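Local structure of Rep protein (Adeno-associated virus - 5, 1M55) at residues 65-68 and 69-73; 147-150 and 151-155; 55-58 and 59-62; 25-28 and 29-33; 155-158 and 159-163. The protein probably nicks viral DNA at its replication origin, as the metal-dependent nuclease domain of a protein that drives rolling-circle-type replication. One frame throughout, in Å; residues are numbered along the deposited sequence.

Contact 1 (65-68 and 69-73). With ZN (zinc ion), chain D.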
# COMPACT_ATOMS: atom_id res chain seq x y z
N TYR A 65 10.49 -3.59 -4.20
CA TYR A 65 11.74 -4.01 -4.81
C TYR A 65 12.75 -2.87 -4.78
O TYR A 65 13.93 -3.08 -4.48
CB TYR A 65 11.51 -4.50 -6.25
CG TYR A 65 10.58 -5.71 -6.33
CD1 TYR A 65 10.04 -6.13 -7.55
CD2 TYR A 65 10.19 -6.40 -5.17
CE1 TYR A 65 9.14 -7.19 -7.62
CE2 TYR A 65 9.28 -7.46 -5.23
CZ TYR A 65 8.76 -7.85 -6.45
OH TYR A 65 7.85 -8.88 -6.50
N GLU A 66 12.28 -1.65 -5.02
CA GLU A 66 13.15 -0.48 -5.00
C GLU A 66 13.59 -0.22 -3.56
O GLU A 66 14.75 0.11 -3.30
CB GLU A 66 12.41 0.73 -5.57
CG GLU A 66 13.31 1.82 -6.15
CD GLU A 66 14.08 1.38 -7.40
OE1 GLU A 66 13.75 0.34 -8.02
OE2 GLU A 66 15.03 2.10 -7.76
N TRP A 67 12.69 -0.43 -2.61
CA TRP A 67 13.01 -0.25 -1.19
C TRP A 67 14.10 -1.25 -0.79
O TRP A 67 15.06 -0.89 -0.11
CB TRP A 67 11.77 -0.47 -0.32
CG TRP A 67 11.99 -0.20 1.13
CD1 TRP A 67 12.60 -1.02 2.03
CD2 TRP A 67 11.59 0.97 1.86
NE1 TRP A 67 12.61 -0.43 3.28
CE2 TRP A 67 12.00 0.79 3.20
CE3 TRP A 67 10.93 2.16 1.51
CZ2 TRP A 67 11.76 1.75 4.20
CZ3 TRP A 67 10.70 3.12 2.51
CH2 TRP A 67 11.11 2.90 3.83
N ASN A 68 13.95 -2.50 -1.25
CA ASN A 68 14.93 -3.55 -0.95
C ASN A 68 16.31 -3.16 -1.46
O ASN A 68 17.32 -3.55 -0.88
CB ASN A 68 14.51 -4.89 -1.58
CG ASN A 68 13.25 -5.49 -0.95
OD1 ASN A 68 12.67 -6.43 -1.51
ND2 ASN A 68 12.82 -4.98 0.19
N LYS A 69 16.36 -2.43 -2.57
CA LYS A 69 17.64 -1.99 -3.12
C LYS A 69 18.36 -1.11 -2.09
O LYS A 69 19.57 -1.26 -1.87
CB LYS A 69 17.42 -1.19 -4.41
CG LYS A 69 18.71 -0.67 -5.03
CD LYS A 69 18.43 0.27 -6.19
CE LYS A 69 17.71 1.50 -5.71
NZ LYS A 69 17.65 2.55 -6.76
N PHE A 70 17.60 -0.23 -1.44
CA PHE A 70 18.14 0.67 -0.43
C PHE A 70 18.41 0.01 0.93
O PHE A 70 19.42 0.31 1.57
CB PHE A 70 17.21 1.87 -0.23
CG PHE A 70 17.00 2.70 -1.46
CD1 PHE A 70 15.72 2.92 -1.96
CD2 PHE A 70 18.09 3.29 -2.11
CE1 PHE A 70 15.53 3.71 -3.09
CE2 PHE A 70 17.89 4.08 -3.25
CZ PHE A 70 16.61 4.29 -3.73
N SER A 71 17.51 -0.87 1.36
CA SER A 71 17.67 -1.55 2.65
C SER A 71 18.63 -2.73 2.57
O SER A 71 19.10 -3.22 3.60
CB SER A 71 16.31 -2.05 3.14
OG SER A 71 15.80 -3.05 2.27
N LYS A 72 18.89 -3.19 1.35
CA LYS A 72 19.77 -4.34 1.10
C LYS A 72 19.33 -5.59 1.86
O LYS A 72 20.15 -6.32 2.43
CB LYS A 72 21.24 -3.99 1.37
CG LYS A 72 21.82 -3.00 0.36
CD LYS A 72 23.30 -2.74 0.61
CE LYS A 72 23.86 -1.66 -0.32
NZ LYS A 72 23.74 -2.03 -1.75
N GLN A 73 18.02 -5.82 1.88
CA GLN A 73 17.43 -6.99 2.53
C GLN A 73 15.97 -7.11 2.07
O GLN A 73 15.45 -6.19 1.43
CB GLN A 73 17.46 -6.85 4.06
CG GLN A 73 16.66 -5.68 4.60
CD GLN A 73 16.34 -5.84 6.07
OE1 GLN A 73 15.49 -6.65 6.45
NE2 GLN A 73 17.02 -5.08 6.91
ZN ZN D . 14.16 -7.34 8.17
O HOH W 1 15.66 -5.97 9.42
O HOH W 2 13.04 -8.92 6.80
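The Phe70 ring leans against the backbone of Glu66, one turn earlier in helix 50-71, its CD1 3.3 Å from Glu66 O in an oblique approach. One face of the ring carries Lys69 CE, displaced toward the rim, and the ring also stacks with Tyr107. The indole of Trp67 is likewise met obliquely, with Ser71 OG 3.8 Å from its CD1. That hydroxyl has its main partner outside, in Ser75 OG. Glu66 and Lys69 run alongside each other, pointing the same way, and Glu66 also touches helix 101-118. Both have CG anti to the backbone N, and the bends at chi2 of Glu66 (66°) and chi3 of Lys69 (63°) bring their ends together. The salt bridge measures 2.8 Å from Lys69 NZ to Glu66 OE2, and the ammonium comes from above the carboxylate plane, 44° out of it. The helix then ends: Ser71 N still binds Trp67 O at 2.9 Å, but Lys72 takes a positive phi and turns the chain toward the metal. There Gln73 OE1 binds zinc at 2.3 Å, with Glu95 and two waters as further ligands. Gln73 NE2 donates to one of these waters over 3.0 Å, a second hold that helps fix the rotation of the amide. Gln73 brings no charge, so of these two protein ligands Glu95 alone can offset that of the zinc.

Contact 2 (147-150 and 151-155)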
# COMPACT_ATOMS: atom_id res chain seq x y z
N SER A 147 4.50 -2.47 15.26
CA SER A 147 3.55 -3.48 14.78
C SER A 147 2.11 -3.28 15.25
O SER A 147 1.17 -3.62 14.52
CB SER A 147 4.02 -4.88 15.17
OG SER A 147 5.37 -5.08 14.78
N GLY A 148 1.94 -2.76 16.46
CA GLY A 148 0.61 -2.54 17.02
C GLY A 148 -0.30 -1.68 16.16
O GLY A 148 -1.52 -1.80 16.23
N TYR A 149 0.31 -0.81 15.36
CA TYR A 149 -0.43 0.08 14.45
C TYR A 149 -1.28 -0.75 13.47
O TYR A 149 -2.35 -0.33 13.05
CB TYR A 149 0.57 0.95 13.69
CG TYR A 149 -0.02 1.93 12.69
CD1 TYR A 149 -0.49 3.18 13.10
CD2 TYR A 149 -0.02 1.64 11.32
CE1 TYR A 149 -0.93 4.13 12.17
CE2 TYR A 149 -0.47 2.58 10.38
CZ TYR A 149 -0.92 3.82 10.82
OH TYR A 149 -1.34 4.76 9.91
N ILE A 150 -0.81 -1.95 13.14
CA ILE A 150 -1.53 -2.82 12.22
C ILE A 150 -2.89 -3.26 12.78
O ILE A 150 -3.93 -2.93 12.20
CB ILE A 150 -0.65 -4.01 11.75
CG1 ILE A 150 0.54 -3.47 10.94
CG2 ILE A 150 -1.47 -4.99 10.91
CD1 ILE A 150 1.63 -4.49 10.67
N PRO A 151 -2.92 -3.99 13.92
CA PRO A 151 -4.22 -4.40 14.46
C PRO A 151 -5.08 -3.24 14.99
O PRO A 151 -6.31 -3.31 14.97
CB PRO A 151 -3.84 -5.38 15.58
CG PRO A 151 -2.50 -4.88 16.03
CD PRO A 151 -1.82 -4.57 14.72
N ALA A 152 -4.42 -2.17 15.42
CA ALA A 152 -5.13 -1.01 15.96
C ALA A 152 -5.83 -0.16 14.91
O ALA A 152 -6.97 0.27 15.11
CB ALA A 152 -4.17 -0.15 16.75
N TYR A 153 -5.16 0.04 13.78
CA TYR A 153 -5.68 0.93 12.75
C TYR A 153 -6.02 0.34 11.39
O TYR A 153 -7.03 0.70 10.79
CB TYR A 153 -4.66 2.06 12.59
CG TYR A 153 -5.08 3.22 11.72
CD1 TYR A 153 -6.17 4.02 12.07
CD2 TYR A 153 -4.32 3.58 10.61
CE1 TYR A 153 -6.47 5.16 11.35
CE2 TYR A 153 -4.62 4.71 9.88
CZ TYR A 153 -5.69 5.51 10.26
OH TYR A 153 -5.93 6.66 9.56
N LEU A 154 -5.17 -0.56 10.88
CA LEU A 154 -5.41 -1.14 9.56
C LEU A 154 -6.35 -2.34 9.53
O LEU A 154 -7.26 -2.40 8.71
CB LEU A 154 -4.09 -1.48 8.89
CG LEU A 154 -3.12 -0.31 8.71
CD1 LEU A 154 -1.87 -0.79 7.99
CD2 LEU A 154 -3.79 0.82 7.91
N LEU A 155 -6.14 -3.30 10.43
CA LEU A 155 -6.98 -4.49 10.46
C LEU A 155 -8.49 -4.26 10.63
O LEU A 155 -9.29 -5.03 10.10
CB LEU A 155 -6.49 -5.51 11.50
CG LEU A 155 -5.09 -6.11 11.30
CD1 LEU A 155 -4.92 -7.31 12.22
CD2 LEU A 155 -4.89 -6.53 9.84
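Ile150 O is gripped by two backbone donors: Leu155 N at 2.9 Å, with an almost straight N-H...O angle of 174°, and Leu154 N in a weak, bent bond. Gly148 O takes Ala152 N at 3.0 Å, and Tyr149 O takes Tyr153 N. Ser147 O lacks the usual donor four residues on, since Pro151 has no N-H; Ile150 N binds it instead at 2.9 Å, while Pro151 CD lies against it. This is the short helix 149-154 closing in a wider pi-type turn, set on the sheet face formed by Phe78 and Leu93. HUH endonucleases carry their nucleophilic tyrosine on a helix beside the metal, and the side chain of Tyr153, about 6 Å from a zinc ion, has a place consistent with that role. Tyr149 and Tyr153 lie side by side and point the same way, both with CG anti to the backbone N. Tyr153 CB sits over one face of the Tyr149 ring, near the rim, and Tyr149 CZ comes 3.4 Å from Tyr153 CD2, the ring planes 45° apart. Tyr149 OH is hydrogen-bonded to Glu6, and the Tyr153 ring takes a cation-pi contact from Lys157. At the end of this stretch, Leu154 O accepts from Gln80 NE2 and Leu155 O from Arg182 NH1. On the buried side the Ile150 and Leu155 side chains cross, with Ile150 CG2 3.8 Å from Leu155 CG.

Contact 3 (55-58 and 59-62)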
# COMPACT_ATOMS: atom_id res chain seq x y z
N VAL A 55 -3.44 -1.98 -10.69
CA VAL A 55 -2.43 -0.92 -10.62
C VAL A 55 -1.76 -0.94 -9.25
O VAL A 55 -0.53 -0.86 -9.15
CB VAL A 55 -3.06 0.49 -10.82
CG1 VAL A 55 -1.97 1.55 -10.78
CG2 VAL A 55 -3.80 0.56 -12.13
N ALA A 56 -2.57 -1.09 -8.21
CA ALA A 56 -2.08 -1.11 -6.83
C ALA A 56 -1.04 -2.19 -6.57
O ALA A 56 0.00 -1.92 -5.96
CB ALA A 56 -3.25 -1.27 -5.87
N ASP A 57 -1.29 -3.41 -7.04
CA ASP A 57 -0.32 -4.49 -6.82
C ASP A 57 1.00 -4.22 -7.52
O ASP A 57 2.06 -4.52 -6.97
CB ASP A 57 -0.87 -5.84 -7.27
CG ASP A 57 0.04 -7.00 -6.86
OD1 ASP A 57 0.29 -7.17 -5.65
OD2 ASP A 57 0.52 -7.72 -7.76
N ARG A 58 0.94 -3.66 -8.73
CA ARG A 58 2.16 -3.37 -9.45
C ARG A 58 2.94 -2.28 -8.71
O ARG A 58 4.16 -2.37 -8.57
CB ARG A 58 1.87 -2.94 -10.89
CG ARG A 58 3.12 -2.79 -11.77
CD ARG A 58 3.96 -4.07 -11.80
NE ARG A 58 3.19 -5.24 -12.19
CZ ARG A 58 2.87 -5.56 -13.44
NH1 ARG A 58 3.28 -4.80 -14.46
NH2 ARG A 58 2.10 -6.61 -13.68
N ILE A 59 2.23 -1.27 -8.22
CA ILE A 59 2.87 -0.19 -7.47
C ILE A 59 3.54 -0.79 -6.23
O ILE A 59 4.70 -0.50 -5.94
CB ILE A 59 1.84 0.87 -7.01
CG1 ILE A 59 1.35 1.69 -8.21
CG2 ILE A 59 2.44 1.80 -5.95
CD1 ILE A 59 0.27 2.70 -7.85
N ARG A 60 2.80 -1.63 -5.51
CA ARG A 60 3.32 -2.27 -4.31
C ARG A 60 4.62 -3.02 -4.57
O ARG A 60 5.61 -2.82 -3.86
CB ARG A 60 2.28 -3.23 -3.72
CG ARG A 60 2.81 -4.01 -2.54
CD ARG A 60 1.90 -5.15 -2.18
NE ARG A 60 1.85 -6.21 -3.19
CZ ARG A 60 2.59 -7.31 -3.15
NH1 ARG A 60 3.47 -7.51 -2.16
NH2 ARG A 60 2.39 -8.28 -4.04
N ARG A 61 4.61 -3.89 -5.58
CA ARG A 61 5.81 -4.67 -5.89
C ARG A 61 6.98 -3.79 -6.32
O ARG A 61 8.10 -3.95 -5.82
CB ARG A 61 5.51 -5.73 -6.94
CG ARG A 61 4.54 -6.80 -6.47
CD ARG A 61 4.24 -7.79 -7.59
NE ARG A 61 3.21 -8.76 -7.22
CZ ARG A 61 3.45 -9.92 -6.61
NH1 ARG A 61 4.69 -10.26 -6.29
NH2 ARG A 61 2.45 -10.75 -6.36
N VAL A 62 6.74 -2.85 -7.22
CA VAL A 62 7.81 -1.97 -7.68
C VAL A 62 8.38 -1.16 -6.50
O VAL A 62 9.60 -1.01 -6.37
CB VAL A 62 7.33 -1.02 -8.81
CG1 VAL A 62 8.39 0.03 -9.11
CG2 VAL A 62 7.03 -1.84 -10.07
O HOH W 3 -0.38 -10.67 -7.63
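From Val55 to Val62 the chain is regular alpha helix, each N-H from Ile59 onward binding the carbonyl four residues back, as in the nearly straight 3.0 Å bond from Arg61 N to Asp57 O. On one side of helix 50-71 Asp57, Arg60 and Arg61 form a salt-bridge network that spends both carboxylate oxygens. Arg60 runs alongside Asp57 and grips OD1 side-on with two nitrogens, NH2 at 2.9 Å on the syn side and NE at 3.1 Å on the anti side. The acceptor lies in the guanidinium plane, and that plane is 32° from the carboxylate. Arg61 instead comes across the other oxygen, its NE 2.9 Å from Asp57 OD2, with the two planes nearly perpendicular at 84°. Its chain is extended from CG to NE, and chi1 of -65° sets CG anti to the carbonyl carbon, which carries it back along the helix to the acid. Together the two arginines probably keep Asp57 ionised, though it is buried. Arg60 also makes a cation-pi contact with Trp166, while Val62 and Ile59 pack on helix 101-118. Val55 and Ile59 meet through CG1 and CD1 at 3.9 Å on the apolar side. A water 3.1 Å from Asp57 OD2 donates to it and accepts from Arg61 NH2, and Arg60 NH2 sits 3.1 Å above the centre of the Arg61 guanidinium.

Contact 4 (25-28 and 29-33)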
# COMPACT_ATOMS: atom_id res chain seq x y z
N SER A 25 -2.24 0.99 -23.89
CA SER A 25 -1.74 -0.18 -23.19
C SER A 25 -2.07 -0.19 -21.70
O SER A 25 -2.23 -1.27 -21.11
CB SER A 25 -0.23 -0.30 -23.40
OG SER A 25 0.45 0.75 -22.75
N PHE A 26 -2.20 0.98 -21.09
CA PHE A 26 -2.53 1.07 -19.67
C PHE A 26 -3.95 0.55 -19.44
O PHE A 26 -4.17 -0.34 -18.60
CB PHE A 26 -2.40 2.50 -19.16
CG PHE A 26 -2.73 2.65 -17.69
CD1 PHE A 26 -1.80 2.30 -16.72
CD2 PHE A 26 -3.98 3.12 -17.29
CE1 PHE A 26 -2.11 2.39 -15.36
CE2 PHE A 26 -4.30 3.22 -15.93
CZ PHE A 26 -3.36 2.86 -14.97
N VAL A 27 -4.92 1.10 -20.17
CA VAL A 27 -6.31 0.67 -20.05
C VAL A 27 -6.44 -0.82 -20.38
O VAL A 27 -7.13 -1.56 -19.67
CB VAL A 27 -7.25 1.50 -20.97
CG1 VAL A 27 -8.64 0.90 -20.97
CG2 VAL A 27 -7.32 2.93 -20.48
N ASP A 28 -5.74 -1.27 -21.41
CA ASP A 28 -5.78 -2.67 -21.81
C ASP A 28 -5.28 -3.56 -20.68
O ASP A 28 -5.89 -4.60 -20.39
CB ASP A 28 -4.96 -2.91 -23.08
CG ASP A 28 -5.57 -2.24 -24.31
OD1 ASP A 28 -6.75 -1.84 -24.26
OD2 ASP A 28 -4.85 -2.11 -25.32
N TRP A 29 -4.20 -3.14 -20.03
CA TRP A 29 -3.62 -3.90 -18.93
C TRP A 29 -4.57 -4.00 -17.73
O TRP A 29 -4.95 -5.10 -17.32
CB TRP A 29 -2.29 -3.26 -18.49
CG TRP A 29 -1.75 -3.78 -17.19
CD1 TRP A 29 -1.66 -5.08 -16.78
CD2 TRP A 29 -1.21 -2.99 -16.12
NE1 TRP A 29 -1.11 -5.15 -15.52
CE2 TRP A 29 -0.83 -3.88 -15.09
CE3 TRP A 29 -1.02 -1.61 -15.93
CZ2 TRP A 29 -0.26 -3.44 -13.89
CZ3 TRP A 29 -0.46 -1.17 -14.73
CH2 TRP A 29 -0.09 -2.09 -13.73
N VAL A 30 -5.00 -2.86 -17.20
CA VAL A 30 -5.88 -2.85 -16.03
C VAL A 30 -7.24 -3.47 -16.28
O VAL A 30 -7.86 -3.98 -15.35
CB VAL A 30 -6.05 -1.43 -15.43
CG1 VAL A 30 -4.69 -0.82 -15.15
CG2 VAL A 30 -6.87 -0.54 -16.36
N THR A 31 -7.71 -3.42 -17.52
CA THR A 31 -9.00 -3.98 -17.89
C THR A 31 -8.94 -5.50 -18.05
O THR A 31 -9.91 -6.20 -17.77
CB THR A 31 -9.53 -3.36 -19.21
OG1 THR A 31 -9.73 -1.95 -19.04
CG2 THR A 31 -10.85 -3.99 -19.64
N GLY A 32 -7.78 -6.01 -18.49
CA GLY A 32 -7.65 -7.44 -18.72
C GLY A 32 -7.19 -8.35 -17.59
O GLY A 32 -7.23 -9.57 -17.73
N GLN A 33 -6.74 -7.78 -16.48
CA GLN A 33 -6.28 -8.59 -15.36
C GLN A 33 -7.42 -9.14 -14.51
O GLN A 33 -8.20 -8.38 -13.93
CB GLN A 33 -5.31 -7.78 -14.49
CG GLN A 33 -4.78 -8.53 -13.28
CD GLN A 33 -3.89 -9.68 -13.66
OE1 GLN A 33 -2.85 -9.48 -14.28
NE2 GLN A 33 -4.28 -10.89 -13.28
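Val30 CG1 rests over one face of the Phe26 ring, 4.1 Å from its centroid and 18° off the normal, a CH-pi contact between residues one turn apart. The same methyl lies 3.7 Å above the plane of the Trp29 indole, toward its rim, so it touches both aromatic groups. The rings themselves meet obliquely, with planes 76° apart and Phe26 CE1 4.0 Å from Trp29 CZ3. Phe26 and Trp29 both have CG anti to the backbone N, which swings the two rings along the same side of the helix. On another side Val27 and Thr31 lie side by side. Val27 O accepts from both Thr31 N, at 2.9 Å, and Thr31 OG1, at 2.7 Å, and these donors reach it from opposite faces of the carbonyl plane. Thr31 has chi1 of -62°, with OG1 beside its own backbone N, and this turns the hydroxyl back onto the preceding turn. The bond therefore satisfies the hydroxyl within the helix and holds its rotation. Gly32 N binds Asp28 O at 3.0 Å in the last turn, and Gln33 leaves helical angles. Outside this shell, Leu19 and Phe120 pack against Phe26, whereas Trp29 lies on Thr54 and Arg58, and Val30 on Val55. Ser25 at the start of the segment bonds to Ser23 through its hydroxyl. The pattern is that of an amphipathic helix, 24-32, which turns an aromatic and aliphatic side to helix 50-71 and Phe120 and leaves Val27, Asp28 and Thr31 on exposed surface.

Contact 5 (155-158 and 159-163)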
# COMPACT_ATOMS: atom_id res chain seq x y z
N LEU A 155 -6.14 -3.30 10.43
CA LEU A 155 -6.98 -4.49 10.46
C LEU A 155 -8.49 -4.26 10.63
O LEU A 155 -9.29 -5.03 10.10
CB LEU A 155 -6.49 -5.51 11.50
CG LEU A 155 -5.09 -6.11 11.30
CD1 LEU A 155 -4.92 -7.31 12.22
CD2 LEU A 155 -4.89 -6.53 9.84
N PRO A 156 -8.91 -3.22 11.38
CA PRO A 156 -10.34 -2.94 11.57
C PRO A 156 -11.14 -2.57 10.31
O PRO A 156 -12.37 -2.65 10.32
CB PRO A 156 -10.34 -1.77 12.55
CG PRO A 156 -9.10 -1.97 13.34
CD PRO A 156 -8.11 -2.35 12.26
N LYS A 157 -10.46 -2.12 9.26
CA LYS A 157 -11.16 -1.73 8.04
C LYS A 157 -11.95 -2.89 7.44
O LYS A 157 -11.47 -4.03 7.42
CB LYS A 157 -10.19 -1.17 6.99
CG LYS A 157 -9.88 0.32 7.13
CD LYS A 157 -8.89 0.61 8.23
CE LYS A 157 -8.71 2.11 8.43
NZ LYS A 157 -8.22 2.79 7.21
N VAL A 158 -13.17 -2.61 6.98
CA VAL A 158 -14.02 -3.62 6.37
C VAL A 158 -14.33 -3.19 4.94
O VAL A 158 -14.01 -2.06 4.54
CB VAL A 158 -15.35 -3.83 7.17
CG1 VAL A 158 -15.05 -4.38 8.55
CG2 VAL A 158 -16.12 -2.53 7.27
N GLN A 159 -14.93 -4.08 4.15
CA GLN A 159 -15.27 -3.74 2.77
C GLN A 159 -16.46 -2.78 2.77
O GLN A 159 -17.31 -2.84 3.65
CB GLN A 159 -15.62 -5.01 1.98
CG GLN A 159 -14.46 -5.98 1.87
CD GLN A 159 -14.80 -7.17 0.99
OE1 GLN A 159 -15.36 -8.16 1.45
NE2 GLN A 159 -14.46 -7.07 -0.28
N PRO A 160 -16.55 -1.89 1.76
CA PRO A 160 -15.64 -1.71 0.62
C PRO A 160 -14.39 -0.86 0.85
O PRO A 160 -13.57 -0.72 -0.07
CB PRO A 160 -16.55 -1.09 -0.43
CG PRO A 160 -17.40 -0.19 0.40
CD PRO A 160 -17.76 -1.06 1.59
N GLU A 161 -14.23 -0.27 2.03
CA GLU A 161 -13.02 0.53 2.28
C GLU A 161 -11.80 -0.37 2.11
O GLU A 161 -10.84 0.00 1.43
CB GLU A 161 -13.01 1.14 3.68
CG GLU A 161 -11.78 2.02 3.91
CD GLU A 161 -11.71 2.66 5.28
OE1 GLU A 161 -12.68 2.55 6.06
OE2 GLU A 161 -10.68 3.30 5.57
N LEU A 162 -11.83 -1.53 2.74
CA LEU A 162 -10.75 -2.50 2.61
C LEU A 162 -10.91 -3.12 1.23
O LEU A 162 -11.98 -3.63 0.89
CB LEU A 162 -10.86 -3.60 3.67
CG LEU A 162 -9.94 -4.81 3.49
CD1 LEU A 162 -8.49 -4.37 3.56
CD2 LEU A 162 -10.24 -5.86 4.54
N GLN A 163 -9.85 -3.05 0.42
CA GLN A 163 -9.87 -3.61 -0.92
C GLN A 163 -8.98 -4.85 -1.01
O GLN A 163 -9.37 -5.85 -1.62
CB GLN A 163 -9.43 -2.57 -1.94
CG GLN A 163 -10.44 -1.45 -2.17
CD GLN A 163 -11.58 -1.88 -3.07
OE1 GLN A 163 -11.36 -2.46 -4.14
NE2 GLN A 163 -12.81 -1.58 -2.66
O HOH W 4 -14.10 0.26 6.90
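Lys157 and Glu161 face each other across the loop that joins helix 149-154 to strand 162-167, beside the zinc bound by Glu82, His89 and His91, where the two histidines form the HUH motif of this nuclease family. Lys157 NZ makes a salt bridge with Glu161 OE2 at 3.0 Å, coming from above the carboxylate plane, 43° out of it. The side chains cross: Glu161 is extended beyond CG, while Lys157 is bent at chi2 and chi4, so that its CG lies 3.5 Å from Glu161 CD and its ammonium curls back to the oxygen. Glu161 OE1 has a partner of its own, a water at 2.8 Å that donates to it and accepts from Val158 N at 3.0 Å. The loop reverses through Gln159 and a cis Pro160, a type VI turn, and Leu162 N closes it onto Val158 O at 2.9 Å. That N-H points almost straight at the oxygen, though it arrives above the carbonyl plane. Gln163 NE2 reaches Pro160 O at 2.8 Å, in the carbonyl plane, and ties the proline to the strand. Leu162 CB meets Lys157 CB at 4.2 Å. Farther out, the Gln159 amide is held by Asn44, and strand 162-167 pairs with strand 77-83. Lys157 has a second acidic partner in Glu82, and its side chain comes about 4 Å from the zinc. Through these two salt bridges Lys157 links Glu161 of the turn to a zinc ligand, which probably helps to hold the loop against the metal site.

Along the chain the order is contact 4, contact 3, contact 1, contact 2, contact 5. Contacts 3 and 1 adjoin on helix 50-71, with centres about 15 Å apart. Contact 4, on helix 24-32, packs against contact 3, Val55 CG2 meeting Val30 CG1 at 3.4 Å. Contacts 2 and 5 share Leu155, the first on helix 149-154 and the second running on into strand 162-167, which belongs to the antiparallel sheet. Contacts 2 and 4 lie on opposite sides of the chain's centre, about 33 Å between their centres. One zinc ion is bound at contact 1 by Gln73 together with Glu95; contacts 2 and 5 each bring a side chain close to the other, at the HUH site, consistent with a part in the nuclease centre.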